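Local coordinates for alkyl hydroperoxide reductase, C subunit (Enterococcus faecalis, PDB 5Y63), which probably reduces hydrogen peroxide and organic hydroperoxides to water and alcohols as a thiol-specific peroxidase, protecting the cell against oxidative stress, at residues M12-Q17 with G140-Y145; Q17-F22 with R117-L122. One frame throughout, in Å; residues are numbered along the deposited sequence.

Contact 1: residues M12-Q17 with G140-Y145; sequences MNLINQ and GDIKSY
A type II beta turn, Leu14 to Gln17, lies against the start of strand 142-148 and is held to it mainly through Ile142 and Tyr145. Both backbone polar groups of Ile142 bond to the turn. Ile142 O accepts from Asn16 N at 2.8 Å, in the carbonyl plane. Ile142 N donates to Gln17 O at 3.2 Å, from 38° above the plane of that carbonyl. A third bond uses a side chain: Leu14 N donates to Tyr145 OH at 3.1 Å and nearly straight, with an N-H...O angle of 160°. Tyr145 reaches it because CG sits between the backbone N and the carbonyl carbon (chi1 60°), directing the ring toward the turn. Apolar contacts fill in around these bonds. Leu14 CB rests on Ile142 CD1 at 3.6 Å. Ile15 CD1, the end of its longer branch, meets Tyr145 CE1 at 3.6 Å, obliquely to the ring. At the margin Lys143 NZ makes a weak bond to Asn16 OD1. The amide of Asn13 turns to another chain, where ND2 donates to Gly120 O of the second subunit. Strand 128-136 flanks strand 142-148: Phe134 stacks on Tyr145, and Lys143 and Ser144 form a classic bulge opposite Ile135. Ser144 and Tyr145 pair antiparallel with a strand of the second subunit, so the sheet runs on across the interface.

Contact 2: residues Q17-F22 with R117-L122; sequences QKLFDF and RFFGVL
Lys18 touches helix 114-119 through its backbone: its O lies at the edge of the Phe118 ring, near the ring plane, 3.4 Å from CZ. The CB of Lys18 points away from the helix, and NZ makes a long, weak ion pair with Asp141 OD1. Leu19 follows and uses one branch. Leu19 CD2 meets Phe119 CZ at 3.5 Å and also touches Phe118 CE2, obliquely to both rings, so a single methyl touches two neighbouring aromatics of the helix end. Phe20 carries the largest share of this side. Its ring comes over one face of Phe118, with CD1 offset toward the rim of that ring. The centroids are 4.5 Å apart and the planes meet at 34°, an oblique pairing. The two side chains run past each other in opposite directions. Phe118 extends toward the loop with CG opposite the backbone N (chi1 169°), which lays one face of its ring against Phe20. Phe20 also packs on Leu115 one helical turn back, and its O accepts from Thr37 OG1. On the inner side, Phe119 meets the rings of Phe47, Phe49 and Phe134. The contact between the segments is thus apolar and aromatic, a surface patch whose inner edge joins the core. The helix finishes just behind it in a Schellman motif. Gly120, with positive phi, is the C-prime residue, and Val121 N bonds to Ala116 O while Gly120 N bonds to Arg117 O.

In the fold
The modelled chain begins at Met12, and its first residues form an irregular segment ahead of strand 23-28. Contact 1 closes the larger loop, joining 12-17 to 140-145 over more than 120 residues. Contact 2 is nested inside that loop and joins 17-22 to 117-122, the end of helix 114-119. Gln17 belongs to both. The contacts lie side by side, with centres about 10 Å apart. Gly140 O and Leu19 N, 3.0 Å apart, probably form a hydrogen bond between them, and Ile142 CD1 packs on the Phe119 ring. Together they tie the N-terminal segment to strand 142-148 and to the helix, within the thioredoxin-like fold of peroxiredoxins.

Contact 1: residues M12-Q17 with G140-Y145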
# COMPACT_ATOMS: atom_id res chain seq x y z
N MET A 12 2.25 14.63 22.55
CA MET A 12 2.38 16.04 22.05
C MET A 12 3.01 16.97 23.09
O MET A 12 2.73 18.17 23.09
CB MET A 12 1.00 16.56 21.63
CG MET A 12 0.53 16.11 20.26
SD MET A 12 -1.08 16.80 19.84
CE MET A 12 -1.23 16.27 18.13
N ASN A 13 3.85 16.43 23.96
CA ASN A 13 4.62 17.23 24.90
C ASN A 13 6.01 16.63 25.09
O ASN A 13 6.22 15.45 24.85
CB ASN A 13 3.90 17.39 26.25
CG ASN A 13 3.79 16.08 27.01
OD1 ASN A 13 4.56 15.82 27.93
ND2 ASN A 13 2.82 15.26 26.63
N LEU A 14 6.95 17.46 25.53
CA LEU A 14 8.36 17.08 25.58
C LEU A 14 8.87 16.80 26.99
O LEU A 14 10.08 16.65 27.18
CB LEU A 14 9.21 18.18 24.94
CG LEU A 14 8.82 18.61 23.52
CD1 LEU A 14 9.74 19.71 23.04
CD2 LEU A 14 8.85 17.43 22.57
N ILE A 15 7.98 16.70 27.97
CA ILE A 15 8.41 16.44 29.34
C ILE A 15 9.10 15.08 29.38
O ILE A 15 8.57 14.10 28.86
CB ILE A 15 7.24 16.48 30.36
CG1 ILE A 15 6.50 17.83 30.32
CG2 ILE A 15 7.74 16.20 31.77
CD1 ILE A 15 7.36 19.04 30.62
N ASN A 16 10.29 15.04 29.97
CA ASN A 16 11.14 13.84 30.01
C ASN A 16 11.54 13.33 28.62
O ASN A 16 11.62 12.12 28.40
CB ASN A 16 10.47 12.73 30.82
CG ASN A 16 10.19 13.14 32.26
OD1 ASN A 16 10.96 13.87 32.87
ND2 ASN A 16 9.08 12.65 32.80
N GLN A 17 11.81 14.25 27.70
CA GLN A 17 12.40 13.90 26.41
C GLN A 17 13.84 14.38 26.36
O GLN A 17 14.13 15.53 26.67
CB GLN A 17 11.60 14.51 25.25
CG GLN A 17 10.21 13.93 25.07
CD GLN A 17 10.23 12.46 24.68
OE1 GLN A 17 11.22 11.95 24.15
NE2 GLN A 17 9.12 11.76 24.93
N GLY A 140 19.89 15.91 30.32
CA GLY A 140 19.36 16.27 29.00
C GLY A 140 17.85 16.17 28.87
O GLY A 140 17.31 16.29 27.77
N ASP A 141 17.16 15.97 30.00
CA ASP A 141 15.71 15.80 30.01
C ASP A 141 15.00 17.14 30.14
O ASP A 141 15.37 17.96 30.98
CB ASP A 141 15.30 14.90 31.17
CG ASP A 141 15.89 13.51 31.08
OD1 ASP A 141 15.90 12.93 29.98
OD2 ASP A 141 16.33 12.99 32.13
N ILE A 142 13.98 17.34 29.32
CA ILE A 142 13.16 18.55 29.39
C ILE A 142 12.20 18.43 30.56
O ILE A 142 11.42 17.47 30.64
CB ILE A 142 12.37 18.77 28.08
CG1 ILE A 142 13.34 18.99 26.91
CG2 ILE A 142 11.43 19.96 28.22
CD1 ILE A 142 12.73 18.73 25.55
N LYS A 143 12.26 19.40 31.48
CA LYS A 143 11.52 19.33 32.74
C LYS A 143 10.31 20.26 32.80
O LYS A 143 9.29 19.92 33.39
CB LYS A 143 12.46 19.63 33.91
CG LYS A 143 13.58 18.61 34.08
CD LYS A 143 13.03 17.21 34.35
CE LYS A 143 14.15 16.23 34.64
NZ LYS A 143 13.64 14.83 34.76
N SER A 144 10.44 21.45 32.23
CA SER A 144 9.31 22.36 32.14
C SER A 144 9.58 23.38 31.06
O SER A 144 10.74 23.71 30.78
CB SER A 144 9.03 23.06 33.47
OG SER A 144 9.77 24.27 33.58
N TYR A 145 8.52 23.88 30.44
CA TYR A 145 8.68 24.84 29.37
C TYR A 145 7.45 25.70 29.14
O TYR A 145 6.37 25.45 29.69
CB TYR A 145 9.12 24.14 28.08
CG TYR A 145 8.18 23.09 27.54
CD1 TYR A 145 8.21 21.78 28.03
CD2 TYR A 145 7.29 23.39 26.52
CE1 TYR A 145 7.36 20.81 27.52
CE2 TYR A 145 6.44 22.43 26.00
CZ TYR A 145 6.48 21.14 26.50
OH TYR A 145 5.64 20.19 25.99

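Contact 2: residues Q17-F22 with R117-L122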
# COMPACT_ATOMS: atom_id res chain seq x y z
N GLN A 17 11.81 14.25 27.70
CA GLN A 17 12.40 13.90 26.41
C GLN A 17 13.84 14.38 26.36
O GLN A 17 14.13 15.53 26.67
CB GLN A 17 11.60 14.51 25.25
CG GLN A 17 10.21 13.93 25.07
CD GLN A 17 10.23 12.46 24.68
OE1 GLN A 17 11.22 11.95 24.15
NE2 GLN A 17 9.12 11.76 24.93
N LYS A 18 14.74 13.48 25.97
CA LYS A 18 16.17 13.79 25.87
C LYS A 18 16.46 14.72 24.70
O LYS A 18 15.79 14.64 23.67
CB LYS A 18 16.98 12.49 25.70
CG LYS A 18 17.14 11.68 26.98
CD LYS A 18 18.44 12.02 27.69
CE LYS A 18 18.55 11.36 29.06
NZ LYS A 18 18.06 9.96 29.11
N LEU A 19 17.45 15.60 24.86
CA LEU A 19 17.92 16.42 23.75
C LEU A 19 18.53 15.54 22.67
O LEU A 19 19.33 14.65 22.96
CB LEU A 19 18.98 17.42 24.22
CG LEU A 19 18.56 18.56 25.14
CD1 LEU A 19 19.78 19.40 25.50
CD2 LEU A 19 17.49 19.43 24.49
N PHE A 20 18.14 15.79 21.42
CA PHE A 20 18.77 15.15 20.26
C PHE A 20 20.23 15.59 20.08
O PHE A 20 20.66 16.61 20.62
CB PHE A 20 17.95 15.42 18.99
CG PHE A 20 18.14 16.80 18.39
CD1 PHE A 20 17.79 17.95 19.10
CD2 PHE A 20 18.63 16.95 17.10
CE1 PHE A 20 17.95 19.21 18.53
CE2 PHE A 20 18.79 18.20 16.53
CZ PHE A 20 18.45 19.33 17.25
N ASP A 21 20.98 14.79 19.34
CA ASP A 21 22.37 15.12 19.01
C ASP A 21 22.38 16.25 17.99
O ASP A 21 21.76 16.15 16.93
CB ASP A 21 23.11 13.90 18.46
CG ASP A 21 24.58 14.19 18.15
OD1 ASP A 21 25.13 15.17 18.69
OD2 ASP A 21 25.18 13.42 17.38
N PHE A 22 23.08 17.33 18.32
CA PHE A 22 23.14 18.49 17.44
C PHE A 22 24.44 19.26 17.67
O PHE A 22 25.10 19.11 18.69
CB PHE A 22 21.95 19.43 17.69
CG PHE A 22 22.14 20.38 18.83
CD1 PHE A 22 22.72 21.63 18.63
CD2 PHE A 22 21.74 20.03 20.12
CE1 PHE A 22 22.90 22.51 19.68
CE2 PHE A 22 21.93 20.91 21.18
CZ PHE A 22 22.51 22.15 20.96
N ARG A 117 12.64 23.42 15.38
CA ARG A 117 11.80 22.29 14.95
C ARG A 117 11.80 21.14 15.96
O ARG A 117 10.76 20.52 16.18
CB ARG A 117 12.24 21.78 13.58
CG ARG A 117 11.96 22.76 12.45
CD ARG A 117 11.89 22.07 11.10
NE ARG A 117 12.10 23.02 10.00
CZ ARG A 117 13.29 23.37 9.51
NH1 ARG A 117 13.35 24.25 8.52
NH2 ARG A 117 14.42 22.86 10.00
N PHE A 118 12.96 20.86 16.55
CA PHE A 118 13.04 19.82 17.58
C PHE A 118 12.16 20.16 18.77
O PHE A 118 11.37 19.34 19.22
CB PHE A 118 14.48 19.60 18.06
CG PHE A 118 14.57 18.74 19.29
CD1 PHE A 118 14.32 17.37 19.21
CD2 PHE A 118 14.88 19.29 20.52
CE1 PHE A 118 14.39 16.58 20.34
CE2 PHE A 118 14.95 18.50 21.66
CZ PHE A 118 14.70 17.14 21.57
N PHE A 119 12.32 21.38 19.29
CA PHE A 119 11.50 21.86 20.40
C PHE A 119 10.06 22.19 19.96
O PHE A 119 9.17 22.29 20.79
CB PHE A 119 12.14 23.09 21.05
CG PHE A 119 13.36 22.76 21.88
CD1 PHE A 119 13.22 22.33 23.19
CD2 PHE A 119 14.63 22.91 21.35
CE1 PHE A 119 14.34 22.05 23.96
CE2 PHE A 119 15.75 22.62 22.11
CZ PHE A 119 15.60 22.19 23.42
N GLY A 120 9.86 22.38 18.66
CA GLY A 120 8.52 22.58 18.11
C GLY A 120 8.00 23.99 18.31
O GLY A 120 6.80 24.18 18.54
N VAL A 121 8.88 24.97 18.20
CA VAL A 121 8.53 26.36 18.48
C VAL A 121 8.72 27.26 17.25
O VAL A 121 8.76 28.48 17.37
CB VAL A 121 9.34 26.91 19.68
CG1 VAL A 121 9.00 26.14 20.94
CG2 VAL A 121 10.84 26.87 19.41
N LEU A 122 8.82 26.64 16.08
CA LEU A 122 9.03 27.38 14.84
C LEU A 122 7.69 27.73 14.19
O LEU A 122 6.83 26.87 14.01
CB LEU A 122 9.88 26.55 13.87
CG LEU A 122 10.41 27.28 12.63
CD1 LEU A 122 11.84 26.85 12.32
CD2 LEU A 122 9.53 27.04 11.42